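Local coordinates for Sys-1 protein (Caenorhabditis elegans, PDB 3C2G) that acts as a beta-catenin in Wnt signalling, binding the TCF factor POP-1 directly and activating or repressing its target genes, at residues 14-23 with 56-67; 169-177 with 190-198. All coordinates share one frame; numbering follows the deposited sequence.

Contact 1. Residues 14-23 with 56-67; sequences WFNTPDPMQR and NIIYDGLKPQPV
The indole of Trp-14 stands between Ile-57 and Arg-23. On one face the CG2 methyl of Ile-57 sits over the six-membered ring, 3.6 Å from its centroid and 14° off the normal, a CH-pi contact; against the other face lies the guanidinium of Arg-23, nearer the rim. CG of Trp-14 is anti to the backbone N (chi1 178°), which carries the indole across helix 47-62 with its edge on Asp-60 and Gly-61. Along that edge Trp-14 NE1 gives Asp-60 OD2 a fairly straight hydrogen bond of 2.7 Å, in the indole plane, on the anti side of OD2 but well out of the plane of the carboxylate, which is turned nearly perpendicular to the ring.

Asp-60 OD2 also takes Arg-23 NH1 at 2.8 Å, in a more bent salt bridge, so two donors grip one oxygen. Within its own segment Arg-23 NE donates to Thr-17 O at 2.9 Å, which helps set the turn of the guanidinium. Phe-15 brings CE1 to within 3.7 Å of CG of Asp-60. Farther along, CD of Arg-23 passes the Gln-65 amide, and Pro-20 CG touches Val-67 CG2. Tyr-73 of helix 71-90 packs on both Arg-23 and Gln-65. This Trp-Asp-Arg arrangement ties the turn after helix 3-13 and the start of helix 20-37 to the C-terminal end of helix 47-62, at the N-terminal end of the armadillo domain's helical stack.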
# COMPACT_ATOMS: atom_id res chain seq x y z
N TRP A 14 -46.60 -2.04 27.30
CA TRP A 14 -45.22 -2.06 27.78
C TRP A 14 -44.93 -0.99 28.83
O TRP A 14 -44.44 -1.30 29.93
CB TRP A 14 -44.21 -1.94 26.62
CG TRP A 14 -42.79 -1.91 27.12
CD1 TRP A 14 -42.08 -0.81 27.51
CD2 TRP A 14 -41.93 -3.04 27.33
NE1 TRP A 14 -40.83 -1.18 27.93
CE2 TRP A 14 -40.70 -2.54 27.82
CE3 TRP A 14 -42.06 -4.42 27.13
CZ2 TRP A 14 -39.62 -3.38 28.13
CZ3 TRP A 14 -40.99 -5.26 27.43
CH2 TRP A 14 -39.78 -4.73 27.93
N PHE A 15 -45.23 0.26 28.50
CA PHE A 15 -44.80 1.38 29.33
C PHE A 15 -45.54 1.55 30.65
O PHE A 15 -45.06 2.23 31.54
CB PHE A 15 -44.78 2.67 28.52
CG PHE A 15 -43.65 2.73 27.54
CD1 PHE A 15 -42.37 3.07 27.96
CD2 PHE A 15 -43.86 2.42 26.20
CE1 PHE A 15 -41.31 3.12 27.06
CE2 PHE A 15 -42.80 2.48 25.29
CZ PHE A 15 -41.53 2.82 25.72
N ASN A 16 -46.70 0.92 30.77
CA ASN A 16 -47.42 0.95 32.03
C ASN A 16 -47.41 -0.39 32.79
O ASN A 16 -48.14 -0.58 33.76
CB ASN A 16 -48.83 1.51 31.82
CG ASN A 16 -48.83 3.01 31.52
OD1 ASN A 16 -48.18 3.80 32.22
ND2 ASN A 16 -49.57 3.41 30.48
N THR A 17 -46.55 -1.30 32.33
CA THR A 17 -46.33 -2.59 32.99
C THR A 17 -44.89 -2.70 33.50
O THR A 17 -44.03 -3.28 32.83
CB THR A 17 -46.62 -3.77 32.04
OG1 THR A 17 -47.69 -3.44 31.15
CG2 THR A 17 -46.99 -5.02 32.83
N PRO A 18 -44.63 -2.18 34.71
CA PRO A 18 -43.25 -2.10 35.21
C PRO A 18 -42.71 -3.41 35.79
O PRO A 18 -41.51 -3.51 36.07
CB PRO A 18 -43.35 -1.05 36.31
CG PRO A 18 -44.72 -1.26 36.87
CD PRO A 18 -45.59 -1.64 35.69
N ASP A 19 -43.59 -4.40 35.97
CA ASP A 19 -43.22 -5.71 36.52
C ASP A 19 -42.23 -6.47 35.63
O ASP A 19 -42.52 -6.76 34.46
CB ASP A 19 -44.46 -6.58 36.78
CG ASP A 19 -44.10 -8.00 37.17
OD1 ASP A 19 -43.65 -8.22 38.32
OD2 ASP A 19 -44.26 -8.91 36.33
N PRO A 20 -41.05 -6.80 36.19
CA PRO A 20 -39.94 -7.44 35.48
C PRO A 20 -40.32 -8.74 34.78
O PRO A 20 -40.00 -8.92 33.61
CB PRO A 20 -38.94 -7.72 36.60
CG PRO A 20 -39.23 -6.67 37.62
CD PRO A 20 -40.72 -6.56 37.61
N MSE A 21 -41.03 -9.62 35.48
CA MSE A 21 -41.36 -10.93 34.92
C MSE A 21 -42.34 -10.82 33.76
O MSE A 21 -42.27 -11.61 32.82
CB MSE A 21 -41.89 -11.88 36.00
CG MSE A 21 -41.41 -13.32 35.83
SE MSE A 21 -39.45 -13.49 35.60
CE MSE A 21 -38.83 -12.58 37.23
N GLN A 22 -43.24 -9.84 33.82
CA GLN A 22 -44.17 -9.60 32.73
C GLN A 22 -43.45 -8.97 31.53
O GLN A 22 -43.78 -9.26 30.38
CB GLN A 22 -45.35 -8.73 33.20
N ARG A 23 -42.47 -8.12 31.82
CA ARG A 23 -41.66 -7.49 30.78
C ARG A 23 -40.90 -8.50 29.94
O ARG A 23 -40.82 -8.36 28.72
CB ARG A 23 -40.70 -6.46 31.38
CG ARG A 23 -41.42 -5.28 31.97
CD ARG A 23 -40.55 -4.07 32.04
NE ARG A 23 -41.38 -2.89 31.85
CZ ARG A 23 -40.92 -1.69 31.48
NH1 ARG A 23 -39.62 -1.51 31.26
NH2 ARG A 23 -41.77 -0.69 31.33
N ASN A 56 -38.30 1.87 20.48
CA ASN A 56 -38.45 2.56 21.75
C ASN A 56 -38.59 1.59 22.91
O ASN A 56 -38.16 1.91 24.02
CB ASN A 56 -39.61 3.56 21.71
CG ASN A 56 -39.23 4.86 21.02
OD1 ASN A 56 -38.05 5.11 20.72
ND2 ASN A 56 -40.22 5.71 20.77
N ILE A 57 -39.15 0.42 22.64
CA ILE A 57 -39.22 -0.64 23.66
C ILE A 57 -37.85 -1.31 23.87
O ILE A 57 -37.42 -1.53 25.01
CB ILE A 57 -40.32 -1.70 23.34
CG1 ILE A 57 -41.72 -1.08 23.49
CG2 ILE A 57 -40.20 -2.89 24.28
CD1 ILE A 57 -42.86 -1.99 23.05
N ILE A 58 -37.17 -1.64 22.77
CA ILE A 58 -35.81 -2.16 22.87
C ILE A 58 -34.96 -1.27 23.79
O ILE A 58 -34.36 -1.74 24.78
CB ILE A 58 -35.16 -2.33 21.49
CG1 ILE A 58 -35.81 -3.52 20.76
CG2 ILE A 58 -33.66 -2.53 21.63
CD1 ILE A 58 -35.55 -3.56 19.30
N TYR A 59 -34.96 0.03 23.49
CA TYR A 59 -34.23 1.00 24.29
C TYR A 59 -34.65 0.97 25.76
O TYR A 59 -33.82 0.82 26.66
CB TYR A 59 -34.41 2.39 23.69
CG TYR A 59 -33.65 3.51 24.37
CD1 TYR A 59 -32.51 3.25 25.13
CD2 TYR A 59 -34.06 4.84 24.23
CE1 TYR A 59 -31.82 4.27 25.75
CE2 TYR A 59 -33.36 5.87 24.82
CZ TYR A 59 -32.24 5.58 25.58
OH TYR A 59 -31.54 6.59 26.20
N ASP A 60 -35.95 1.09 26.01
CA ASP A 60 -36.47 1.06 27.37
C ASP A 60 -36.11 -0.22 28.15
O ASP A 60 -35.75 -0.14 29.32
CB ASP A 60 -37.98 1.28 27.39
CG ASP A 60 -38.52 1.40 28.79
OD1 ASP A 60 -38.33 2.49 29.38
OD2 ASP A 60 -39.07 0.40 29.30
N GLY A 61 -36.20 -1.37 27.50
CA GLY A 61 -35.85 -2.65 28.12
C GLY A 61 -34.39 -2.78 28.56
O GLY A 61 -34.09 -3.49 29.53
N LEU A 62 -33.49 -2.09 27.87
CA LEU A 62 -32.07 -2.14 28.20
C LEU A 62 -31.71 -1.28 29.39
O LEU A 62 -30.67 -1.48 30.00
CB LEU A 62 -31.21 -1.79 26.98
CG LEU A 62 -31.38 -2.75 25.79
CD1 LEU A 62 -30.69 -2.23 24.54
CD2 LEU A 62 -30.87 -4.13 26.13
N LYS A 63 -32.56 -0.31 29.73
CA LYS A 63 -32.32 0.56 30.89
C LYS A 63 -32.39 -0.22 32.20
O LYS A 63 -33.16 -1.18 32.31
CB LYS A 63 -33.32 1.72 30.92
CG LYS A 63 -33.06 2.75 29.85
CD LYS A 63 -34.00 3.93 29.95
CE LYS A 63 -34.02 4.68 28.64
NZ LYS A 63 -34.56 6.06 28.78
N PRO A 64 -31.56 0.17 33.19
CA PRO A 64 -31.60 -0.49 34.49
C PRO A 64 -32.93 -0.24 35.20
O PRO A 64 -33.45 0.87 35.16
CB PRO A 64 -30.46 0.17 35.28
CG PRO A 64 -30.21 1.48 34.58
CD PRO A 64 -30.53 1.23 33.13
N GLN A 65 -33.46 -1.29 35.81
CA GLN A 65 -34.66 -1.19 36.64
C GLN A 65 -34.24 -1.15 38.12
O GLN A 65 -33.46 -2.00 38.55
CB GLN A 65 -35.60 -2.37 36.37
CG GLN A 65 -35.76 -2.72 34.90
CD GLN A 65 -36.97 -3.59 34.62
OE1 GLN A 65 -38.04 -3.39 35.21
NE2 GLN A 65 -36.82 -4.56 33.72
N PRO A 66 -34.74 -0.15 38.88
CA PRO A 66 -34.36 0.10 40.29
C PRO A 66 -34.42 -1.13 41.22
O PRO A 66 -33.57 -1.26 42.11
CB PRO A 66 -35.37 1.17 40.75
CG PRO A 66 -36.44 1.21 39.67
CD PRO A 66 -35.74 0.82 38.41
N VAL A 67 -35.41 -2.00 41.02
CA VAL A 67 -35.45 -3.31 41.70
C VAL A 67 -34.26 -4.17 41.31
O VAL A 67 -34.03 -4.42 40.13
CB VAL A 67 -36.75 -4.10 41.39
CG1 VAL A 67 -37.80 -3.88 42.47
CG2 VAL A 67 -37.29 -3.78 39.99

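Contact 2. Residues 169-177 with 190-198; sequences LVGTLSEYF and IFIIFRFII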
# COMPACT_ATOMS: atom_id res chain seq x y z
N LEU A 169 -16.60 4.10 24.16
CA LEU A 169 -16.54 3.07 23.14
C LEU A 169 -15.10 2.74 22.67
O LEU A 169 -14.78 1.56 22.48
CB LEU A 169 -17.45 3.42 21.96
CG LEU A 169 -17.46 2.48 20.74
CD1 LEU A 169 -17.68 1.02 21.11
CD2 LEU A 169 -18.51 2.93 19.77
N VAL A 170 -14.26 3.74 22.48
CA VAL A 170 -12.91 3.48 21.99
C VAL A 170 -12.07 2.82 23.08
O VAL A 170 -11.29 1.89 22.82
CB VAL A 170 -12.22 4.71 21.33
CG1 VAL A 170 -12.92 5.07 20.03
CG2 VAL A 170 -12.19 5.92 22.26
N GLY A 171 -12.27 3.28 24.32
CA GLY A 171 -11.76 2.60 25.51
C GLY A 171 -12.17 1.14 25.54
O GLY A 171 -11.32 0.25 25.64
N THR A 172 -13.47 0.88 25.41
CA THR A 172 -13.98 -0.48 25.51
C THR A 172 -13.35 -1.38 24.45
O THR A 172 -12.90 -2.48 24.77
CB THR A 172 -15.54 -0.52 25.47
OG1 THR A 172 -16.04 -0.07 26.74
CG2 THR A 172 -16.07 -1.94 25.21
N LEU A 173 -13.29 -0.91 23.20
CA LEU A 173 -12.72 -1.70 22.11
C LEU A 173 -11.23 -1.97 22.33
O LEU A 173 -10.74 -3.07 22.05
CB LEU A 173 -12.92 -1.02 20.75
CG LEU A 173 -14.31 -0.80 20.15
CD1 LEU A 173 -14.20 0.10 18.94
CD2 LEU A 173 -15.04 -2.11 19.77
N SER A 174 -10.52 -0.96 22.86
CA SER A 174 -9.08 -1.05 23.06
C SER A 174 -8.71 -2.05 24.12
O SER A 174 -7.61 -2.60 24.09
CB SER A 174 -8.50 0.31 23.45
OG SER A 174 -8.54 1.19 22.35
N GLU A 175 -9.60 -2.27 25.08
CA GLU A 175 -9.31 -3.19 26.17
C GLU A 175 -9.08 -4.61 25.62
O GLU A 175 -8.38 -5.41 26.22
CB GLU A 175 -10.40 -3.15 27.25
CG GLU A 175 -9.98 -3.80 28.58
CD GLU A 175 -11.04 -3.70 29.70
OE1 GLU A 175 -11.86 -2.74 29.68
OE2 GLU A 175 -11.03 -4.57 30.61
N TYR A 176 -9.65 -4.90 24.45
CA TYR A 176 -9.41 -6.18 23.81
C TYR A 176 -7.99 -6.31 23.25
O TYR A 176 -7.55 -7.41 22.92
CB TYR A 176 -10.41 -6.44 22.69
CG TYR A 176 -11.81 -6.79 23.13
CD1 TYR A 176 -12.23 -8.12 23.14
CD2 TYR A 176 -12.73 -5.80 23.48
CE1 TYR A 176 -13.53 -8.46 23.50
CE2 TYR A 176 -14.01 -6.13 23.85
CZ TYR A 176 -14.41 -7.46 23.86
OH TYR A 176 -15.70 -7.80 24.22
N PHE A 177 -7.28 -5.20 23.15
CA PHE A 177 -5.91 -5.24 22.66
C PHE A 177 -4.88 -5.17 23.78
O PHE A 177 -3.68 -4.99 23.52
CB PHE A 177 -5.68 -4.15 21.61
CG PHE A 177 -6.48 -4.34 20.35
CD1 PHE A 177 -6.81 -5.61 19.89
CD2 PHE A 177 -6.88 -3.24 19.59
CE1 PHE A 177 -7.54 -5.79 18.73
CE2 PHE A 177 -7.61 -3.41 18.42
CZ PHE A 177 -7.94 -4.70 17.99
N ILE A 190 -14.52 -6.33 16.18
CA ILE A 190 -13.69 -5.29 16.76
C ILE A 190 -12.83 -4.60 15.70
O ILE A 190 -12.62 -3.40 15.76
CB ILE A 190 -12.82 -5.84 17.90
CG1 ILE A 190 -13.70 -6.05 19.14
CG2 ILE A 190 -11.71 -4.88 18.26
CD1 ILE A 190 -13.26 -7.19 20.01
N PHE A 191 -12.37 -5.36 14.71
CA PHE A 191 -11.62 -4.78 13.60
C PHE A 191 -12.51 -3.98 12.67
O PHE A 191 -12.16 -2.86 12.29
CB PHE A 191 -10.83 -5.85 12.84
CG PHE A 191 -9.72 -6.46 13.65
CD1 PHE A 191 -8.51 -5.78 13.79
CD2 PHE A 191 -9.89 -7.69 14.29
CE1 PHE A 191 -7.47 -6.33 14.55
CE2 PHE A 191 -8.87 -8.24 15.05
CZ PHE A 191 -7.66 -7.57 15.19
N ILE A 192 -13.65 -4.54 12.30
CA ILE A 192 -14.63 -3.86 11.44
C ILE A 192 -14.96 -2.47 11.97
O ILE A 192 -14.96 -1.50 11.21
CB ILE A 192 -15.91 -4.71 11.28
CG1 ILE A 192 -15.57 -6.08 10.67
CG2 ILE A 192 -16.94 -3.98 10.43
CD1 ILE A 192 -14.84 -6.03 9.30
N ILE A 193 -15.20 -2.36 13.27
CA ILE A 193 -15.56 -1.11 13.91
C ILE A 193 -14.41 -0.09 13.93
O ILE A 193 -14.61 1.07 13.58
CB ILE A 193 -16.10 -1.34 15.35
CG1 ILE A 193 -17.35 -2.21 15.31
CG2 ILE A 193 -16.38 -0.02 16.05
CD1 ILE A 193 -17.62 -2.99 16.57
N PHE A 194 -13.22 -0.52 14.34
CA PHE A 194 -12.02 0.31 14.24
C PHE A 194 -11.81 0.81 12.82
O PHE A 194 -11.63 1.99 12.59
CB PHE A 194 -10.78 -0.44 14.73
CG PHE A 194 -10.49 -0.24 16.18
CD1 PHE A 194 -10.28 1.04 16.69
CD2 PHE A 194 -10.42 -1.32 17.04
CE1 PHE A 194 -10.01 1.25 18.04
CE2 PHE A 194 -10.15 -1.12 18.40
CZ PHE A 194 -9.95 0.17 18.90
N ARG A 195 -11.88 -0.09 11.85
CA ARG A 195 -11.73 0.31 10.47
C ARG A 195 -12.73 1.41 10.13
O ARG A 195 -12.39 2.39 9.47
CB ARG A 195 -11.91 -0.89 9.54
CG ARG A 195 -11.75 -0.57 8.07
CD ARG A 195 -11.94 -1.81 7.21
NE ARG A 195 -11.68 -1.54 5.80
CZ ARG A 195 -10.49 -1.68 5.22
NH1 ARG A 195 -9.45 -2.11 5.92
NH2 ARG A 195 -10.35 -1.41 3.93
N PHE A 196 -13.96 1.25 10.61
CA PHE A 196 -15.07 2.10 10.25
C PHE A 196 -14.96 3.51 10.83
O PHE A 196 -15.21 4.48 10.13
CB PHE A 196 -16.39 1.42 10.66
CG PHE A 196 -17.62 2.23 10.39
CD1 PHE A 196 -18.10 2.38 9.08
CD2 PHE A 196 -18.32 2.84 11.43
CE1 PHE A 196 -19.25 3.14 8.82
CE2 PHE A 196 -19.47 3.58 11.19
CZ PHE A 196 -19.94 3.74 9.87
N ILE A 197 -14.58 3.63 12.10
CA ILE A 197 -14.49 4.94 12.74
C ILE A 197 -13.22 5.69 12.36
O ILE A 197 -13.16 6.92 12.44
CB ILE A 197 -14.61 4.87 14.29
CG1 ILE A 197 -13.44 4.10 14.90
CG2 ILE A 197 -15.95 4.26 14.72
CD1 ILE A 197 -13.43 4.12 16.42
N ILE A 198 -12.20 4.94 11.94
CA ILE A 198 -10.90 5.49 11.57
C ILE A 198 -10.95 6.04 10.16
O ILE A 198 -10.24 6.98 9.82
CB ILE A 198 -9.82 4.40 11.68
CG1 ILE A 198 -9.31 4.31 13.12
CG2 ILE A 198 -8.67 4.65 10.74
CD1 ILE A 198 -8.58 3.00 13.42
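Leu-173, Phe-177 and Ile-190 share a first torsion that sets CG, or CG1 in the isoleucine, anti to the carbonyl carbon (chi1 -75° in Ile-190, the others much alike), and from there each reaches into the opposing segment. In Ile-190 this leaves CG2 anti to the backbone N, and the two branches part: CD1 lies over a face of the Tyr-176 ring, 3.5 Å from the centroid, while CG2 meets Phe-177 CZ at 3.8 Å.

Leu-173 places CD1 over the centre of the Phe-194 ring, 4.2 Å from its centroid, and the same methyl meets Ile-193 CG2 at 3.6 Å. Phe-177 and Phe-194 have planes only 21° apart but are slid so far that they barely overlap, touching through their CE2 atoms at 3.4 Å. Phe-191 joins them obliquely, its CE1 against Phe-177 CZ, which completes a three-ring cluster. At the far end Val-170 CG1 packs on Ile-197 CD1.

Phe-208 of helix 202-210 meets Phe-194 edge-to-face. The hydroxyls of Tyr-176 and Ser-174 bond to Ile-123 O and Val-170 O, not across this interface, so helix 167-174 and the residues just after it are joined to helix 189-198 by shape and dispersion between methyls and rings.

Overall arrangement
Both contacts pack helical elements of one armadillo domain and lie on the same side of the chain's centre, in series along the sequence, with centres about 30 Å apart and no touch between them. Contact 2 is the more deeply buried, with most of its touching residues buried and none exposed; its centre is about 22 Å from that of the chain, and aliphatic and aromatic side chains join helix 167-174 and the residues just after it to helix 189-198. Contact 1 lies about 50 Å out, near the N-terminal end, and is only partly buried; there a turn and a helix start meet a helix end and the loop that follows it, and a charged pair works beside the apolar packing. They hold different helices, yet in each a methyl group lies over an aromatic face.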